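Local coordinates for ABC sugar transporter, periplasmic sugar binding protein (Legionella pneumophila subsp. pneumophila, PDB 3ROT) that probably binds a sugar in the periplasm as the solute-binding component of an ABC transporter, at residues Y7-G12 against P48-F53; A59-G64 against L85-I90. All blocks are in the same frame, centred on the assembly; numbering follows the deposited sequence.

Overall arrangement
Both contacts belong to the same Rossmann-like lobe and reach its six-stranded parallel sheet. Their centres lie 14 Å apart. Contact 1 packs the end of strand 5-9 and the loop after it against helix 47-59. Contact 2 joins the turn at the far end of that helix to the entry of strand 89-92. They meet directly: Tyr-7 N lies 3.1 Å from Gly-64 O, and Tyr-7 OH lies 3.2 Å from Thr-60 OG1, both probable hydrogen bonds. Contact 1 holds His-11, whose side chain comes within about 3 Å, nearest atoms, of a bound glycerol, probably from the crystallisation liquor. That glycerol may mark the sugar pocket of this family.

Contact 1 of 2, residues Y7-G12 against P48-F53; sequences YLITHG and PKQVQF
The side chain of Gln-50 lies against the backbone of Thr-10 and the CB of His-11. Its CG is anti to the backbone N (chi1 166°), and the chain runs extended from there, which carries the amide from the helix to the loop after strand 5-9. Gln-50 CD is 3.7 Å from Thr-10 O. Gln-50 OE1 comes within 3.2 Å of His-11 CB, a contact with carbon. Gln-50 OE1 and Thr-10 O are both buried here and have no polar partner in the model. Ile-9 supplies the apolar part of the contact. Ile-9 CG2 sits 4.0 Å from Gln-50 CG and equally close to Phe-53 CB. Ile-9 CD1, at the end of the other branch, is 4.1 Å from Phe-53 O. Phe-53 thus gives its CB and backbone to Ile-9, while its ring leads away.

The second shell fixes the polar ends. Thr-68 OG1 hydrogen-bonds to both Gln-50 NE2 and His-11 ND1, so one hydroxyl ties the two side chains in place. NE2 of His-11 hydrogen-bonds to the bound glycerol, and Trp-18 meets the imidazole edge-to-face. The ring of His-142 also meets it, consistent with a ligand cleft at this strand-end loop. Within the loop, Thr-10 OG1 donates to Gly-12 O at 2.7 Å, with the donor tilted 22° from the carbonyl plane.

The contact lays helix 47-59 on one face of the parallel sheet. Strand 5-9 runs between strands 35-39 and 64-67, and Leu-8 and Thr-10 pack on helix 16-32.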
ATOM      1  N   TYR A   7     -15.325  12.467  15.290  1.00 27.75           N
ATOM      2  CA  TYR A   7     -14.701  11.225  14.837  1.00 28.38           C
ATOM      3  C   TYR A   7     -14.938  10.976  13.351  1.00 27.02           C
ATOM      4  O   TYR A   7     -16.014  11.267  12.826  1.00 24.84           O
ATOM      5  CB  TYR A   7     -15.269  10.023  15.598  1.00 29.63           C
ATOM      6  CG  TYR A   7     -14.797   9.874  17.028  1.00 34.76           C
ATOM      7  CD1 TYR A   7     -13.569   9.284  17.321  1.00 36.33           C
ATOM      8  CD2 TYR A   7     -15.597  10.289  18.089  1.00 33.89           C
ATOM      9  CE1 TYR A   7     -13.155   9.103  18.639  1.00 38.63           C
ATOM     10  CE2 TYR A   7     -15.189  10.116  19.412  1.00 37.62           C
ATOM     11  CZ  TYR A   7     -13.972   9.520  19.676  1.00 37.56           C
ATOM     12  OH  TYR A   7     -13.579   9.319  20.979  1.00 41.51           O
ATOM     13  N   LEU A   8     -13.919  10.446  12.686  1.00 25.10           N
ATOM     14  CA  LEU A   8     -14.016  10.074  11.280  1.00 25.59           C
ATOM     15  C   LEU A   8     -13.630   8.601  11.296  1.00 26.05           C
ATOM     16  O   LEU A   8     -12.485   8.250  11.570  1.00 27.51           O
ATOM     17  CB  LEU A   8     -13.049  10.883  10.402  1.00 25.06           C
ATOM     18  CG  LEU A   8     -12.885  10.402   8.946  1.00 26.80           C
ATOM     19  CD1 LEU A   8     -14.250  10.160   8.302  1.00 22.81           C
ATOM     20  CD2 LEU A   8     -12.093  11.435   8.144  1.00 27.80           C
ATOM     21  N   ILE A   9     -14.596   7.735  11.029  1.00 25.86           N
ATOM     22  CA  ILE A   9     -14.345   6.308  11.066  1.00 25.33           C
ATOM     23  C   ILE A   9     -14.514   5.668   9.693  1.00 26.99           C
ATOM     24  O   ILE A   9     -15.498   5.920   9.000  1.00 27.25           O
ATOM     25  CB  ILE A   9     -15.288   5.658  12.107  1.00 27.32           C
ATOM     26  CG1 ILE A   9     -15.164   6.426  13.433  1.00 27.42           C
ATOM     27  CG2 ILE A   9     -14.934   4.187  12.292  1.00 26.07           C
ATOM     28  CD1 ILE A   9     -16.073   5.967  14.565  1.00 26.80           C
ATOM     29  N   THR A  10     -13.538   4.854   9.290  1.00 25.89           N
ATOM     30  CA  THR A  10     -13.595   4.180   7.999  1.00 26.46           C
ATOM     31  C   THR A  10     -13.252   2.703   8.126  1.00 25.37           C
ATOM     32  O   THR A  10     -12.875   2.231   9.193  1.00 27.28           O
ATOM     33  CB  THR A  10     -12.635   4.828   6.961  1.00 26.81           C
ATOM     34  OG1 THR A  10     -11.276   4.640   7.372  1.00 29.80           O
ATOM     35  CG2 THR A  10     -12.932   6.323   6.828  1.00 26.10           C
ATOM     36  N   HIS A  11     -13.401   1.979   7.026  1.00 25.96           N
ATOM     37  CA  HIS A  11     -13.122   0.549   7.006  1.00 27.94           C
ATOM     38  C   HIS A  11     -11.737   0.234   6.445  1.00 27.40           C
ATOM     39  O   HIS A  11     -11.361  -0.926   6.331  1.00 28.95           O
ATOM     40  CB  HIS A  11     -14.189  -0.181   6.179  1.00 26.56           C
ATOM     41  CG  HIS A  11     -14.389   0.398   4.812  1.00 26.17           C
ATOM     42  ND1 HIS A  11     -15.278   1.424   4.559  1.00 24.32           N
ATOM     43  CD2 HIS A  11     -13.781   0.126   3.633  1.00 24.34           C
ATOM     44  CE1 HIS A  11     -15.208   1.757   3.282  1.00 22.62           C
ATOM     45  NE2 HIS A  11     -14.308   0.985   2.698  1.00 25.95           N
ATOM     46  N   GLY A  12     -10.985   1.268   6.088  1.00 28.83           N
ATOM     47  CA  GLY A  12      -9.654   1.060   5.545  1.00 29.36           C
ATOM     48  C   GLY A  12      -8.794   2.299   5.705  1.00 31.57           C
ATOM     49  O   GLY A  12      -9.312   3.393   5.940  1.00 30.40           O
ATOM     50  N   PRO A  48     -15.844  -5.838  11.566  1.00 45.86           N
ATOM     51  CA  PRO A  48     -16.028  -5.964  13.015  1.00 44.48           C
ATOM     52  C   PRO A  48     -15.160  -4.971  13.805  1.00 42.13           C
ATOM     53  O   PRO A  48     -15.597  -4.411  14.811  1.00 41.02           O
ATOM     54  CB  PRO A  48     -15.674  -7.430  13.282  1.00 45.18           C
ATOM     55  CG  PRO A  48     -14.735  -7.775  12.160  1.00 46.05           C
ATOM     56  CD  PRO A  48     -15.377  -7.105  10.980  1.00 47.29           C
ATOM     57  N   LYS A  49     -13.936  -4.751  13.337  1.00 40.71           N
ATOM     58  CA  LYS A  49     -13.037  -3.805  13.987  1.00 40.20           C
ATOM     59  C   LYS A  49     -13.642  -2.401  13.905  1.00 38.49           C
ATOM     60  O   LYS A  49     -13.656  -1.657  14.893  1.00 38.82           O
ATOM     61  CB  LYS A  49     -11.676  -3.822  13.299  1.00 42.64           C
ATOM     62  CG  LYS A  49     -10.638  -2.952  13.962  1.00 46.79           C
ATOM     63  CD  LYS A  49     -10.487  -3.305  15.430  1.00 49.44           C
ATOM     64  CE  LYS A  49      -9.117  -2.902  15.941  1.00 52.85           C
ATOM     65  NZ  LYS A  49      -8.043  -3.588  15.155  1.00 53.86           N
ATOM     66  N   GLN A  50     -14.142  -2.045  12.725  1.00 35.52           N
ATOM     67  CA  GLN A  50     -14.761  -0.738  12.535  1.00 33.43           C
ATOM     68  C   GLN A  50     -15.985  -0.597  13.434  1.00 33.51           C
ATOM     69  O   GLN A  50     -16.230   0.470  13.990  1.00 32.59           O
ATOM     70  CB  GLN A  50     -15.165  -0.527  11.067  1.00 32.42           C
ATOM     71  CG  GLN A  50     -16.111   0.662  10.871  1.00 29.59           C
ATOM     72  CD  GLN A  50     -16.360   1.005   9.414  1.00 26.90           C
ATOM     73  OE1 GLN A  50     -16.333   0.138   8.544  1.00 26.88           O
ATOM     74  NE2 GLN A  50     -16.627   2.281   9.147  1.00 25.48           N
ATOM     75  N   VAL A  51     -16.756  -1.674  13.569  1.00 33.88           N
ATOM     76  CA  VAL A  51     -17.941  -1.649  14.416  1.00 34.55           C
ATOM     77  C   VAL A  51     -17.519  -1.345  15.854  1.00 35.42           C
ATOM     78  O   VAL A  51     -18.164  -0.561  16.548  1.00 35.46           O
ATOM     79  CB  VAL A  51     -18.706  -3.001  14.367  1.00 35.55           C
ATOM     80  CG1 VAL A  51     -19.735  -3.062  15.490  1.00 36.23           C
ATOM     81  CG2 VAL A  51     -19.400  -3.153  13.022  1.00 33.48           C
ATOM     82  N   GLN A  52     -16.428  -1.958  16.294  1.00 37.75           N
ATOM     83  CA  GLN A  52     -15.938  -1.715  17.643  1.00 39.75           C
ATOM     84  C   GLN A  52     -15.492  -0.255  17.773  1.00 38.14           C
ATOM     85  O   GLN A  52     -15.743   0.389  18.791  1.00 36.38           O
ATOM     86  CB  GLN A  52     -14.782  -2.666  17.960  1.00 43.22           C
ATOM     87  CG  GLN A  52     -14.229  -2.511  19.365  1.00 49.29           C
ATOM     88  CD  GLN A  52     -15.325  -2.407  20.411  1.00 52.67           C
ATOM     89  OE1 GLN A  52     -16.263  -3.212  20.433  1.00 55.52           O
ATOM     90  NE2 GLN A  52     -15.210  -1.415  21.291  1.00 53.94           N
ATOM     91  N   PHE A  53     -14.834   0.266  16.738  1.00 38.03           N
ATOM     92  CA  PHE A  53     -14.401   1.665  16.749  1.00 36.38           C
ATOM     93  C   PHE A  53     -15.595   2.599  16.980  1.00 36.61           C
ATOM     94  O   PHE A  53     -15.552   3.492  17.831  1.00 37.20           O
ATOM     95  CB  PHE A  53     -13.729   2.034  15.425  1.00 37.14           C
ATOM     96  CG  PHE A  53     -12.302   1.573  15.311  1.00 38.27           C
ATOM     97  CD1 PHE A  53     -11.385   1.847  16.322  1.00 39.21           C
ATOM     98  CD2 PHE A  53     -11.865   0.903  14.173  1.00 39.62           C
ATOM     99  CE1 PHE A  53     -10.050   1.463  16.199  1.00 39.24           C
ATOM    100  CE2 PHE A  53     -10.536   0.516  14.042  1.00 40.24           C
ATOM    101  CZ  PHE A  53      -9.625   0.798  15.059  1.00 39.85           C
TER

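Contact 2 of 2, residues A59-G64 against L85-I90; sequences ATYPSG and LNIPVI
Ile-87 fills the close-packed part of this contact, where its side chain runs across the ring of Pro-62. Its two branches divide the work. Ile-87 CD1 lies 3.8 Å from Pro-62 CD and also approaches Tyr-61 CA, while Ile-87 CG2 comes to 4.0 Å from Pro-62 CG. CG1 of Ile-87 is anti to the carbonyl carbon (chi1 -65°) and the chain is extended beyond it (chi2 170°). This carries CD1 to the turn and leaves CG2 beside Pro-62 and its carbonyl oxygen. Next along the chain, the ring of Pro-88 packs on the backbone of Ser-63. Pro-88 CD is 3.4 Å from Ser-63 O, an oxygen that also accepts a hydrogen bond from Asn-262 ND2. Gly-64 CA then approaches Pro-88 O at 3.5 Å in a CA-H...O contact, with an angle of 133° at the hydrogen. Here the two backbones come nearest.

The other end is looser and more open to solvent. Tyr-61 is exposed, and it meets the methyls of Leu-85 mainly through CE1 and OH. Leu-85 CD2 lies 3.9 Å from Tyr-61 CE1 and 3.8 Å from Tyr-61 OH. Both residues sit where helices end. Tyr-61 leaves helix 47-59 with positive phi, and Asn-86 closes helix 76-85 with a Schellman motif.

Helix 76-85 links parallel strands 64-67 and 89-92 in a beta-alpha-beta crossover, and the contact lies where the chain enters these two strands. Pro-88 and Ile-90 hydrogen-bond through their backbones to Ile-65. Tyr-7 of strand 5-9 packs on Pro-62, and helix 247-264 lies against Pro-88 and Ile-90.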
ATOM      1  N   ALA A  59     -19.356   5.731  23.252  1.00 43.15           N
ATOM      2  CA  ALA A  59     -19.212   5.792  24.705  1.00 43.77           C
ATOM      3  C   ALA A  59     -18.688   7.138  25.193  1.00 44.26           C
ATOM      4  O   ALA A  59     -18.982   7.559  26.312  1.00 44.90           O
ATOM      5  CB  ALA A  59     -18.286   4.679  25.179  1.00 44.83           C
ATOM      6  N   THR A  60     -17.910   7.815  24.352  1.00 43.82           N
ATOM      7  CA  THR A  60     -17.337   9.106  24.722  1.00 42.87           C
ATOM      8  C   THR A  60     -18.286  10.273  24.489  1.00 42.33           C
ATOM      9  O   THR A  60     -17.945  11.413  24.785  1.00 42.71           O
ATOM     10  CB  THR A  60     -16.041   9.389  23.935  1.00 41.99           C
ATOM     11  OG1 THR A  60     -16.351   9.524  22.543  1.00 40.30           O
ATOM     12  CG2 THR A  60     -15.040   8.259  24.122  1.00 40.64           C
ATOM     13  N   TYR A  61     -19.473   9.987  23.959  1.00 42.80           N
ATOM     14  CA  TYR A  61     -20.460  11.030  23.676  1.00 43.14           C
ATOM     15  C   TYR A  61     -19.845  12.203  22.904  1.00 40.79           C
ATOM     16  O   TYR A  61     -19.814  13.334  23.393  1.00 40.28           O
ATOM     17  CB  TYR A  61     -21.085  11.537  24.985  1.00 46.32           C
ATOM     18  CG  TYR A  61     -22.018  10.537  25.628  1.00 50.06           C
ATOM     19  CD1 TYR A  61     -23.332  10.392  25.178  1.00 51.67           C
ATOM     20  CD2 TYR A  61     -21.568   9.684  26.639  1.00 51.02           C
ATOM     21  CE1 TYR A  61     -24.177   9.416  25.714  1.00 53.97           C
ATOM     22  CE2 TYR A  61     -22.400   8.703  27.181  1.00 53.64           C
ATOM     23  CZ  TYR A  61     -23.704   8.574  26.713  1.00 54.86           C
ATOM     24  OH  TYR A  61     -24.524   7.589  27.225  1.00 56.36           O
ATOM     25  N   PRO A  62     -19.346  11.942  21.683  1.00 38.87           N
ATOM     26  CA  PRO A  62     -18.736  12.987  20.854  1.00 37.26           C
ATOM     27  C   PRO A  62     -19.769  13.945  20.255  1.00 35.08           C
ATOM     28  O   PRO A  62     -20.969  13.680  20.288  1.00 36.03           O
ATOM     29  CB  PRO A  62     -18.008  12.182  19.784  1.00 36.85           C
ATOM     30  CG  PRO A  62     -18.926  11.027  19.580  1.00 36.79           C
ATOM     31  CD  PRO A  62     -19.274  10.635  21.002  1.00 37.49           C
ATOM     32  N   SER A  63     -19.294  15.057  19.712  1.00 34.17           N
ATOM     33  CA  SER A  63     -20.169  16.047  19.096  1.00 33.88           C
ATOM     34  C   SER A  63     -20.732  15.528  17.770  1.00 32.60           C
ATOM     35  O   SER A  63     -21.797  15.965  17.321  1.00 32.97           O
ATOM     36  CB  SER A  63     -19.405  17.351  18.852  1.00 35.30           C
ATOM     37  OG  SER A  63     -18.972  17.934  20.074  1.00 38.53           O
ATOM     38  N   GLY A  64     -20.018  14.596  17.149  1.00 30.54           N
ATOM     39  CA  GLY A  64     -20.473  14.044  15.891  1.00 27.43           C
ATOM     40  C   GLY A  64     -19.529  12.986  15.365  1.00 28.10           C
ATOM     41  O   GLY A  64     -18.375  12.901  15.788  1.00 26.88           O
ATOM     42  N   LEU A  85     -28.739   7.915  21.422  1.00 44.46           N
ATOM     43  CA  LEU A  85     -27.940   8.803  22.259  1.00 44.55           C
ATOM     44  C   LEU A  85     -27.943  10.230  21.720  1.00 44.56           C
ATOM     45  O   LEU A  85     -27.395  11.142  22.340  1.00 44.63           O
ATOM     46  CB  LEU A  85     -26.504   8.286  22.355  1.00 45.52           C
ATOM     47  CG  LEU A  85     -26.364   6.879  22.939  1.00 46.37           C
ATOM     48  CD1 LEU A  85     -24.910   6.425  22.881  1.00 47.09           C
ATOM     49  CD2 LEU A  85     -26.872   6.873  24.368  1.00 47.77           C
ATOM     50  N   ASN A  86     -28.563  10.411  20.559  1.00 43.87           N
ATOM     51  CA  ASN A  86     -28.658  11.717  19.923  1.00 43.73           C
ATOM     52  C   ASN A  86     -27.312  12.243  19.412  1.00 42.20           C
ATOM     53  O   ASN A  86     -27.104  13.453  19.304  1.00 41.47           O
ATOM     54  CB  ASN A  86     -29.290  12.727  20.886  1.00 47.57           C
ATOM     55  CG  ASN A  86     -29.639  14.042  20.209  1.00 51.15           C
ATOM     56  OD1 ASN A  86     -30.401  14.072  19.238  1.00 52.10           O
ATOM     57  ND2 ASN A  86     -29.082  15.139  20.721  1.00 53.06           N
ATOM     58  N   ILE A  87     -26.397  11.323  19.110  1.00 39.65           N
ATOM     59  CA  ILE A  87     -25.093  11.686  18.564  1.00 37.60           C
ATOM     60  C   ILE A  87     -25.271  11.715  17.047  1.00 36.15           C
ATOM     61  O   ILE A  87     -25.627  10.703  16.441  1.00 35.51           O
ATOM     62  CB  ILE A  87     -24.013  10.640  18.922  1.00 37.54           C
ATOM     63  CG1 ILE A  87     -23.784  10.627  20.437  1.00 37.60           C
ATOM     64  CG2 ILE A  87     -22.703  10.969  18.204  1.00 36.96           C
ATOM     65  CD1 ILE A  87     -22.927   9.483  20.922  1.00 37.59           C
ATOM     66  N   PRO A  88     -25.038  12.877  16.416  1.00 34.25           N
ATOM     67  CA  PRO A  88     -25.187  13.001  14.965  1.00 31.71           C
ATOM     68  C   PRO A  88     -24.221  12.093  14.216  1.00 29.87           C
ATOM     69  O   PRO A  88     -23.041  12.025  14.552  1.00 27.94           O
ATOM     70  CB  PRO A  88     -24.881  14.475  14.705  1.00 32.04           C
ATOM     71  CG  PRO A  88     -25.168  15.137  16.021  1.00 34.64           C
ATOM     72  CD  PRO A  88     -24.612  14.154  17.006  1.00 34.38           C
ATOM     73  N   VAL A  89     -24.724  11.397  13.205  1.00 28.29           N
ATOM     74  CA  VAL A  89     -23.879  10.525  12.408  1.00 28.18           C
ATOM     75  C   VAL A  89     -24.080  10.830  10.932  1.00 27.87           C
ATOM     76  O   VAL A  89     -25.205  10.871  10.444  1.00 28.87           O
ATOM     77  CB  VAL A  89     -24.189   9.040  12.652  1.00 29.40           C
ATOM     78  CG1 VAL A  89     -23.250   8.182  11.821  1.00 25.39           C
ATOM     79  CG2 VAL A  89     -24.032   8.715  14.130  1.00 29.43           C
ATOM     80  N   ILE A  90     -22.975  11.075  10.238  1.00 26.34           N
ATOM     81  CA  ILE A  90     -23.008  11.368   8.815  1.00 27.72           C
ATOM     82  C   ILE A  90     -22.320  10.232   8.076  1.00 25.03           C
ATOM     83  O   ILE A  90     -21.276   9.749   8.507  1.00 27.10           O
ATOM     84  CB  ILE A  90     -22.296  12.713   8.511  1.00 28.64           C
ATOM     85  CG1 ILE A  90     -23.197  13.872   8.948  1.00 30.38           C
ATOM     86  CG2 ILE A  90     -21.975  12.831   7.024  1.00 30.34           C
ATOM     87  CD1 ILE A  90     -22.620  15.245   8.637  1.00 34.60           C
TER